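Local coordinates for protein polyphosphate kinase (Porphyromonas gingivalis, PDB 2O8R) that probably catalyses the reversible transfer of the terminal phosphate of ATP onto a growing chain of polyphosphate, with magnesium as cofactor, at residues 374-379 with 492-497; 437-442 with 626-631. The protein carries 3 engineered substitutions. All blocks are in the same frame, centred on the assembly; numbering follows the deposited sequence.

Contact 1 of 2, residues 374-379 with 492-497; sequences RLTQYR and RLFRIL
Arg374 and Phe494 meet where strand 370-377 packs against helix 484-497, their side chains antiparallel, each reaching toward the other's backbone. Phe494 sets CG anti to its own carbonyl carbon (chi1 -82°), which points the ring from the helix toward the strand. There Arg374 CB sits over the centre of one ring face, 3.9 Å from the centroid and almost on the ring normal, a CH-pi contact. From CB the arginine runs back toward the helix and bends at chi3 (73°), bringing NE beside Phe494 CB and standing the guanidinium nearly perpendicular to the ring, at 85°. Its NH2 makes a weak hydrogen bond to Phe494 O, 3.2 Å long, while NH1 turns to a salt bridge with Glu372. The far end of the ring reaches further along the strand: Phe494 CZ comes to 3.8 Å from Leu375 CA, and the methyl CG2 of Thr376 approaches CE1 obliquely at 3.9 Å. Phe403 of the adjacent strand 399-404 also meets the ring. Thr376 thus gives its methyl to the aromatic group and keeps OG1 for other partners, Ala440 and Thr442. One arginine serves both kinds of chemistry here, its CB packing on an aromatic face and its charged end being held mainly by Glu372, so the buried join between strand and helix rests chiefly on packing, with the weak bond to Phe494 O as a polar supplement.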
loop_
_atom_site.group_PDB
_atom_site.type_symbol
_atom_site.label_atom_id
_atom_site.label_comp_id
_atom_site.label_asym_id
_atom_site.label_seq_id
_atom_site.Cartn_x
_atom_site.Cartn_y
_atom_site.Cartn_z
ATOM N N ARG A 374 2.022 -10.967 24.907
ATOM C CA ARG A 374 0.612 -10.728 24.620
ATOM C C ARG A 374 0.409 -9.242 24.434
ATOM O O ARG A 374 0.875 -8.444 25.255
ATOM C CB ARG A 374 -0.251 -11.226 25.773
ATOM C CG ARG A 374 0.054 -12.653 26.164
ATOM C CD ARG A 374 -0.491 -13.011 27.525
ATOM N NE ARG A 374 -1.945 -13.166 27.550
ATOM C CZ ARG A 374 -2.620 -14.134 26.940
ATOM N NH1 ARG A 374 -1.985 -15.045 26.211
ATOM N NH2 ARG A 374 -3.939 -14.186 27.053
ATOM N N LEU A 375 -0.258 -8.861 23.350
ATOM C CA LEU A 375 -0.559 -7.444 23.128
ATOM C C LEU A 375 -1.881 -7.137 22.401
ATOM O O LEU A 375 -2.505 -7.994 21.752
ATOM C CB LEU A 375 0.616 -6.733 22.446
ATOM C CG LEU A 375 0.585 -6.500 20.936
ATOM C CD1 LEU A 375 1.618 -5.451 20.552
ATOM C CD2 LEU A 375 0.835 -7.792 20.219
ATOM N N THR A 376 -2.306 -5.891 22.526
ATOM C CA THR A 376 -3.478 -5.448 21.822
ATOM C C THR A 376 -3.026 -4.717 20.558
ATOM O O THR A 376 -1.904 -4.235 20.501
ATOM C CB THR A 376 -4.355 -4.572 22.728
ATOM O OG1 THR A 376 -3.557 -3.538 23.310
ATOM C CG2 THR A 376 -4.939 -5.402 23.852
ATOM N N GLN A 377 -3.891 -4.672 19.545
ATOM C CA GLN A 377 -3.622 -4.006 18.265
ATOM C C GLN A 377 -4.948 -3.534 17.663
ATOM O O GLN A 377 -5.923 -4.295 17.662
ATOM C CB GLN A 377 -2.960 -4.991 17.296
ATOM C CG GLN A 377 -1.444 -4.892 17.189
ATOM C CD GLN A 377 -0.974 -4.142 15.947
ATOM O OE1 GLN A 377 0.205 -4.192 15.588
ATOM N NE2 GLN A 377 -1.895 -3.447 15.283
ATOM N N TYR A 378 -4.999 -2.293 17.166
ATOM C CA TYR A 378 -6.230 -1.783 16.540
ATOM C C TYR A 378 -6.689 -2.677 15.388
ATOM O O TYR A 378 -7.795 -3.212 15.421
ATOM C CB TYR A 378 -6.076 -0.341 16.059
ATOM C CG TYR A 378 -7.254 0.145 15.225
ATOM C CD1 TYR A 378 -8.514 0.319 15.791
ATOM C CD2 TYR A 378 -7.103 0.433 13.871
ATOM C CE1 TYR A 378 -9.592 0.759 15.034
ATOM C CE2 TYR A 378 -8.175 0.875 13.103
ATOM C CZ TYR A 378 -9.418 1.037 13.689
ATOM O OH TYR A 378 -10.485 1.474 12.927
ATOM N N ARG A 379 -5.819 -2.833 14.390
ATOM C CA ARG A 379 -6.018 -3.763 13.284
ATOM C C ARG A 379 -4.774 -4.607 13.081
ATOM O O ARG A 379 -3.686 -4.235 13.516
ATOM C CB ARG A 379 -6.252 -3.000 11.980
ATOM C CG ARG A 379 -7.692 -2.692 11.647
ATOM C CD ARG A 379 -7.845 -2.327 10.178
ATOM N NE ARG A 379 -6.985 -1.208 9.800
ATOM C CZ ARG A 379 -7.402 0.042 9.631
ATOM N NH1 ARG A 379 -8.682 0.349 9.795
ATOM N NH2 ARG A 379 -6.538 0.990 9.291
ATOM N N ARG A 492 -3.860 -10.967 34.211
ATOM C CA ARG A 492 -5.233 -11.357 34.449
ATOM C C ARG A 492 -6.163 -10.812 33.383
ATOM O O ARG A 492 -7.073 -11.515 32.943
ATOM C CB ARG A 492 -5.685 -10.880 35.832
ATOM C CG ARG A 492 -7.102 -11.249 36.161
ATOM C CD ARG A 492 -7.526 -10.721 37.514
ATOM N NE ARG A 492 -7.339 -11.703 38.576
ATOM C CZ ARG A 492 -6.609 -11.497 39.663
ATOM N NH1 ARG A 492 -5.997 -10.335 39.850
ATOM N NH2 ARG A 492 -6.496 -12.455 40.567
ATOM N N LEU A 493 -5.932 -9.567 32.967
ATOM C CA LEU A 493 -6.739 -8.951 31.909
ATOM C C LEU A 493 -6.727 -9.796 30.635
ATOM O O LEU A 493 -7.786 -10.084 30.067
ATOM C CB LEU A 493 -6.271 -7.534 31.602
ATOM C CG LEU A 493 -6.959 -6.794 30.444
ATOM C CD1 LEU A 493 -8.473 -6.715 30.621
ATOM C CD2 LEU A 493 -6.343 -5.396 30.242
ATOM N N PHE A 494 -5.541 -10.215 30.199
ATOM C CA PHE A 494 -5.458 -10.947 28.948
ATOM C C PHE A 494 -6.102 -12.323 29.030
ATOM O O PHE A 494 -6.628 -12.823 28.041
ATOM C CB PHE A 494 -4.028 -11.068 28.471
ATOM C CG PHE A 494 -3.516 -9.854 27.750
ATOM C CD1 PHE A 494 -3.949 -9.562 26.472
ATOM C CD2 PHE A 494 -2.572 -9.022 28.340
ATOM C CE1 PHE A 494 -3.461 -8.459 25.786
ATOM C CE2 PHE A 494 -2.079 -7.906 27.662
ATOM C CZ PHE A 494 -2.524 -7.623 26.385
ATOM N N ARG A 495 -6.072 -12.931 30.205
ATOM C CA ARG A 495 -6.717 -14.221 30.377
ATOM C C ARG A 495 -8.217 -14.059 30.275
ATOM O O ARG A 495 -8.890 -14.866 29.635
ATOM C CB ARG A 495 -6.340 -14.850 31.713
ATOM C CG ARG A 495 -5.064 -15.636 31.649
ATOM C CD ARG A 495 -4.681 -16.221 32.989
ATOM N NE ARG A 495 -5.773 -16.940 33.629
ATOM C CZ ARG A 495 -6.110 -18.197 33.370
ATOM N NH1 ARG A 495 -5.441 -18.905 32.469
ATOM N NH2 ARG A 495 -7.128 -18.747 34.016
ATOM N N ILE A 496 -8.729 -13.009 30.908
ATOM C CA ILE A 496 -10.132 -12.653 30.776
ATOM C C ILE A 496 -10.505 -12.400 29.302
ATOM O O ILE A 496 -11.495 -12.933 28.819
ATOM C CB ILE A 496 -10.507 -11.457 31.681
ATOM C CG1 ILE A 496 -10.396 -11.858 33.157
ATOM C CG2 ILE A 496 -11.921 -10.958 31.373
ATOM C CD1 ILE A 496 -10.750 -10.754 34.148
ATOM N N LEU A 497 -9.702 -11.622 28.583
ATOM C CA LEU A 497 -9.949 -11.410 27.148
ATOM C C LEU A 497 -9.824 -12.711 26.329
ATOM O O LEU A 497 -10.486 -12.872 25.296
ATOM C CB LEU A 497 -9.040 -10.308 26.577
ATOM C CG LEU A 497 -9.241 -8.926 27.187
ATOM C CD1 LEU A 497 -8.240 -7.934 26.647
ATOM C CD2 LEU A 497 -10.667 -8.436 26.966
#

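Contact 2 of 2, residues 437-442 with 626-631; sequences KVHAKT and RIETAC. With SO4 (sulfate ion), chain F.
His439 meets Arg626 and Glu628 through nearly every atom of its side chain. CB lies 3.4 Å from Glu628 OE2, beside the carboxylate. With CG anti to the backbone N (chi1 -171°), the ring extends over the guanidinium of Arg626, which stacks on it with centres 3.9 Å apart and planes 29° from parallel. CG and CD2 both lie close to Arg626 NH1, which stands over the middle of the ring; Lys441 CE approaches the opposite face near its rim. ND1 donates to Glu628 OE1 at 2.8 Å, on the syn side of the carboxylate, and Ser615 also bonds to that oxygen. CE1 and NE2 lie near sulfate O4, and NE2 makes a weak hydrogen bond to O3. A salt bridge joins Glu628 OE2 to Arg626 NE, its hydrogen bond weak in angle, so one carboxylate helps to orient both the ring and the cation stacked upon it. At the backbone, Val438 and Ile627 form a single bridge: Ile627 N bonds to Lys437 O at 3.1 Å, and Ile627 O accepts from both His439 N and Ala440 N. His439 is the predicted phosphohistidine. His597 and Arg599 also bond the sulfate, probably from the crystallisation liquor, and Lys441, held chiefly by Asn465, adds a weak bond. A carboxylate at ND1 and an anion at NE2, perhaps marking a phosphate position, are consistent with the active site of PPK1's phospholipase D-like domains.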
loop_
_atom_site.group_PDB
_atom_site.type_symbol
_atom_site.label_atom_id
_atom_site.label_comp_id
_atom_site.label_asym_id
_atom_site.label_seq_id
_atom_site.Cartn_x
_atom_site.Cartn_y
_atom_site.Cartn_z
ATOM N N LYS A 437 -15.544 -4.163 22.365
ATOM C CA LYS A 437 -14.366 -4.086 21.523
ATOM C C LYS A 437 -13.225 -3.568 22.388
ATOM O O LYS A 437 -13.410 -2.641 23.176
ATOM C CB LYS A 437 -14.612 -3.247 20.262
ATOM C CG LYS A 437 -15.152 -1.833 20.480
ATOM C CD LYS A 437 -15.866 -1.310 19.226
ATOM C CE LYS A 437 -15.837 0.220 19.110
ATOM N NZ LYS A 437 -16.701 0.932 20.090
ATOM N N VAL A 438 -12.061 -4.205 22.287
ATOM C CA VAL A 438 -10.953 -3.903 23.194
ATOM C C VAL A 438 -10.168 -2.690 22.710
ATOM O O VAL A 438 -9.379 -2.762 21.764
ATOM C CB VAL A 438 -10.018 -5.121 23.402
ATOM C CG1 VAL A 438 -8.828 -4.765 24.291
ATOM C CG2 VAL A 438 -10.792 -6.277 24.001
ATOM N N HIS A 439 -10.391 -1.568 23.374
ATOM C CA HIS A 439 -9.715 -0.343 23.007
ATOM C C HIS A 439 -8.410 -0.198 23.789
ATOM O O HIS A 439 -7.565 0.615 23.434
ATOM C CB HIS A 439 -10.646 0.848 23.226
ATOM C CG HIS A 439 -10.118 2.133 22.684
ATOM N ND1 HIS A 439 -9.554 3.101 23.485
ATOM C CD2 HIS A 439 -10.051 2.606 21.418
ATOM C CE1 HIS A 439 -9.172 4.119 22.737
ATOM N NE2 HIS A 439 -9.464 3.846 21.480
ATOM N N ALA A 440 -8.256 -1.003 24.840
ATOM C CA ALA A 440 -7.052 -1.017 25.683
ATOM C C ALA A 440 -5.747 -1.078 24.884
ATOM O O ALA A 440 -5.656 -1.765 23.871
ATOM C CB ALA A 440 -7.122 -2.178 26.646
ATOM N N LYS A 441 -4.738 -0.349 25.343
ATOM C CA LYS A 441 -3.465 -0.269 24.629
ATOM C C LYS A 441 -2.334 -0.830 25.504
ATOM O O LYS A 441 -1.528 -0.075 26.050
ATOM C CB LYS A 441 -3.158 1.184 24.245
ATOM C CG LYS A 441 -4.347 2.028 23.764
ATOM C CD LYS A 441 -4.639 1.755 22.308
ATOM C CE LYS A 441 -5.686 2.693 21.756
ATOM N NZ LYS A 441 -6.045 2.301 20.369
ATOM N N THR A 442 -2.284 -2.154 25.635
ATOM C CA THR A 442 -1.327 -2.810 26.515
ATOM C C THR A 442 -0.522 -3.904 25.818
ATOM O O THR A 442 -1.023 -4.575 24.919
ATOM C CB THR A 442 -2.030 -3.459 27.722
ATOM O OG1 THR A 442 -2.912 -4.480 27.252
ATOM C CG2 THR A 442 -2.844 -2.440 28.509
ATOM N N ARG A 626 -16.844 -0.287 25.499
ATOM C CA ARG A 626 -15.513 -0.819 25.243
ATOM C C ARG A 626 -14.839 -1.431 26.474
ATOM O O ARG A 626 -15.190 -1.120 27.613
ATOM C CB ARG A 626 -14.614 0.297 24.691
ATOM C CG ARG A 626 -14.843 0.620 23.232
ATOM C CD ARG A 626 -15.370 2.014 23.032
ATOM N NE ARG A 626 -14.297 2.999 23.142
ATOM C CZ ARG A 626 -13.533 3.405 22.130
ATOM N NH1 ARG A 626 -12.584 4.309 22.340
ATOM N NH2 ARG A 626 -13.714 2.917 20.909
ATOM N N ILE A 627 -13.852 -2.290 26.247
ATOM C CA ILE A 627 -12.905 -2.556 27.314
ATOM C C ILE A 627 -11.687 -1.626 27.189
ATOM O O ILE A 627 -10.977 -1.616 26.176
ATOM C CB ILE A 627 -12.566 -4.062 27.468
ATOM C CG1 ILE A 627 -13.604 -4.715 28.399
ATOM C CG2 ILE A 627 -11.155 -4.262 28.032
ATOM C CD1 ILE A 627 -13.367 -6.170 28.696
ATOM N N GLU A 628 -11.498 -0.815 28.227
ATOM C CA GLU A 628 -10.456 0.205 28.269
ATOM C C GLU A 628 -9.544 -0.046 29.454
ATOM O O GLU A 628 -9.850 -0.863 30.322
ATOM C CB GLU A 628 -11.086 1.589 28.463
ATOM C CG GLU A 628 -12.181 1.942 27.481
ATOM C CD GLU A 628 -11.668 2.582 26.201
ATOM O OE1 GLU A 628 -10.452 2.820 26.080
ATOM O OE2 GLU A 628 -12.499 2.865 25.315
ATOM N N THR A 629 -8.433 0.675 29.507
ATOM C CA THR A 629 -7.577 0.642 30.689
ATOM C C THR A 629 -7.224 2.019 31.222
ATOM O O THR A 629 -7.155 3.000 30.477
ATOM C CB THR A 629 -6.260 -0.108 30.447
ATOM O OG1 THR A 629 -5.602 0.426 29.283
ATOM C CG2 THR A 629 -6.521 -1.584 30.282
ATOM N N ALA A 630 -7.006 2.076 32.530
ATOM C CA ALA A 630 -6.331 3.206 33.139
ATOM C C ALA A 630 -5.358 2.665 34.172
ATOM O O ALA A 630 -5.636 1.671 34.854
ATOM C CB ALA A 630 -7.321 4.164 33.770
ATOM N N CYS A 631 -4.212 3.321 34.276
ATOM C CA CYS A 631 -3.147 2.850 35.136
ATOM C C CYS A 631 -2.573 3.962 36.008
ATOM O O CYS A 631 -2.290 5.055 35.510
ATOM C CB CYS A 631 -2.047 2.270 34.284
ATOM S SG CYS A 631 -0.954 1.229 35.189
HETATM S S SO4 F . -7.877 6.159 19.546
HETATM O O1 SO4 F . -7.015 7.099 18.834
HETATM O O2 SO4 F . -9.278 6.575 19.380
HETATM O O3 SO4 F . -7.691 4.818 18.996
HETATM O O4 SO4 F . -7.477 6.097 20.949
#

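Overall arrangement
Both contacts are largely buried, but they do different work. Contact 1 lies within the first C-terminal domain, joining a sheet strand to a helix, whereas contact 2 brings a loop of that domain against a segment of the second and borders the sulfate site. Apolar and aromatic packing dominates the former; charged groups, a stack and backbone bonds dominate the latter. They touch directly, their centres about 9 Å apart: the hydroxyl of Thr376 ties the strand to the 437-442 segment, and Phe494 packs against Thr442. Strand 370-377 and helix 484-497 therefore back the loop that presents the predicted catalytic histidine.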